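Local structure of CDA peptide synthetase I (Streptomyces coelicolor, 5DU9) at residues Gly42-His46 against Ala47-Arg51. The protein is a peptide synthetase whose modelled part is a condensation domain, one of the building blocks of a large multidomain synthetase. The protein carries 1 engineered substitution. Residues are numbered along the deposited sequence; the frame is centred on the assembly and turned at random.
Sequences GPLDH and AVLSR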
loop_
_atom_site.group_PDB
_atom_site.type_symbol
_atom_site.label_atom_id
_atom_site.label_comp_id
_atom_site.label_asym_id
_atom_site.label_seq_id
_atom_site.Cartn_x
_atom_site.Cartn_y
_atom_site.Cartn_z
ATOM N N GLY A 42 7.705 -12.272 -20.224
ATOM C CA GLY A 42 7.477 -13.240 -21.286
ATOM C C GLY A 42 6.007 -13.391 -21.623
ATOM O O GLY A 42 5.148 -12.919 -20.876
ATOM N N PRO A 43 5.710 -14.061 -22.747
ATOM C CA PRO A 43 4.333 -14.167 -23.242
ATOM C C PRO A 43 3.404 -14.982 -22.345
ATOM O O PRO A 43 3.797 -16.018 -21.804
ATOM C CB PRO A 43 4.502 -14.851 -24.606
ATOM C CG PRO A 43 5.803 -15.558 -24.528
ATOM C CD PRO A 43 6.673 -14.724 -23.643
ATOM N N LEU A 44 2.178 -14.489 -22.195
ATOM C CA LEU A 44 1.112 -15.209 -21.508
ATOM C C LEU A 44 -0.054 -15.453 -22.462
ATOM O O LEU A 44 -0.270 -14.688 -23.402
ATOM C CB LEU A 44 0.626 -14.427 -20.286
ATOM C CG LEU A 44 1.640 -14.184 -19.168
ATOM C CD1 LEU A 44 1.009 -13.336 -18.081
ATOM C CD2 LEU A 44 2.153 -15.493 -18.589
ATOM N N ASP A 45 -0.797 -16.526 -22.213
ATOM C CA ASP A 45 -1.986 -16.848 -22.995
ATOM C C ASP A 45 -3.191 -16.158 -22.366
ATOM O O ASP A 45 -3.608 -16.515 -21.266
ATOM C CB ASP A 45 -2.187 -18.367 -23.053
ATOM C CG ASP A 45 -3.301 -18.783 -24.002
ATOM O OD1 ASP A 45 -4.397 -18.186 -23.953
ATOM O OD2 ASP A 45 -3.080 -19.719 -24.798
ATOM N N HIS A 46 -3.747 -15.170 -23.061
ATOM C CA HIS A 46 -4.838 -14.375 -22.498
ATOM C C HIS A 46 -6.089 -15.207 -22.237
ATOM O O HIS A 46 -6.779 -15.006 -21.237
ATOM C CB HIS A 46 -5.196 -13.211 -23.418
ATOM C CG HIS A 46 -6.449 -12.498 -23.013
ATOM N ND1 HIS A 46 -7.594 -12.516 -23.780
ATOM C CD2 HIS A 46 -6.743 -11.771 -21.912
ATOM C CE1 HIS A 46 -8.537 -11.817 -23.173
ATOM N NE2 HIS A 46 -8.046 -11.351 -22.038
ATOM N N ALA A 47 -6.387 -16.130 -23.144
ATOM C CA ALA A 47 -7.551 -16.991 -22.988
ATOM C C ALA A 47 -7.440 -17.814 -21.708
ATOM O O ALA A 47 -8.403 -17.944 -20.955
ATOM C CB ALA A 47 -7.703 -17.903 -24.190
ATOM N N VAL A 48 -6.254 -18.362 -21.465
ATOM C CA VAL A 48 -6.017 -19.177 -20.279
ATOM C C VAL A 48 -6.000 -18.311 -19.021
ATOM O O VAL A 48 -6.594 -18.676 -18.007
ATOM C CB VAL A 48 -4.691 -19.958 -20.386
ATOM C CG1 VAL A 48 -4.452 -20.800 -19.138
ATOM C CG2 VAL A 48 -4.703 -20.847 -21.621
ATOM N N LEU A 49 -5.320 -17.170 -19.086
ATOM C CA LEU A 49 -5.257 -16.262 -17.943
ATOM C C LEU A 49 -6.649 -15.744 -17.602
ATOM O O LEU A 49 -6.964 -15.503 -16.438
ATOM C CB LEU A 49 -4.309 -15.092 -18.226
ATOM C CG LEU A 49 -3.955 -14.184 -17.044
ATOM C CD1 LEU A 49 -3.267 -14.962 -15.928
ATOM C CD2 LEU A 49 -3.074 -13.029 -17.501
ATOM N N SER A 50 -7.485 -15.579 -18.622
ATOM C CA SER A 50 -8.861 -15.145 -18.409
ATOM C C SER A 50 -9.626 -16.199 -17.607
ATOM O O SER A 50 -10.383 -15.871 -16.691
ATOM C CB SER A 50 -9.549 -14.878 -19.750
ATOM O OG SER A 50 -10.904 -14.509 -19.563
ATOM N N ARG A 51 -9.416 -17.466 -17.945
ATOM C CA ARG A 51 -10.013 -18.565 -17.194
ATOM C C ARG A 51 -9.457 -18.592 -15.773
ATOM O O ARG A 51 -10.197 -18.796 -14.807
ATOM C CB ARG A 51 -9.754 -19.903 -17.890
#
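Asp45 caps the N-terminus of helix 46-58 by accepting a hydrogen bond from Val48 N at OD1 (3.1 Å, N-H...O 160°), the N-cap bond that occupies an amide left without a carbonyl in the first turn. With CG anti to its own backbone N (chi1 -172°), the carboxylate swings over the helix start, and the donor reaches OD1 from above the carboxylate plane, 51° out of it. Aspartate is short enough to fold back and set an acceptor beside the first-turn amides. CG2 of Val48 approaches Asp45 CG to 3.4 Å, the two side chains crossing near a right angle. Helical bonding begins at once: Leu49 N donates to Asp45 O (2.8 Å), almost in line with the carbonyl, and Ser50 N to His46 O (2.8 Å). Ser50 CB lies over one face of the His46 imidazole, whose NE2 bonds to Leu103 O and whose ring stacks on His105. Apolar Leu49 is buried, and Leu44 closes on it from the loop (CD1 to Leu49 CD2, 4.1 Å); both touch Tyr177, on helix 163-182, and the Tyr177 hydroxyl is also hydrogen-bonded to Asp45 N. A carboxylate here would be expected to interact favourably with the helix dipole. The capping bond and Leu49 N to Asp45 O together mark where the loop after strand 33-40 becomes helix.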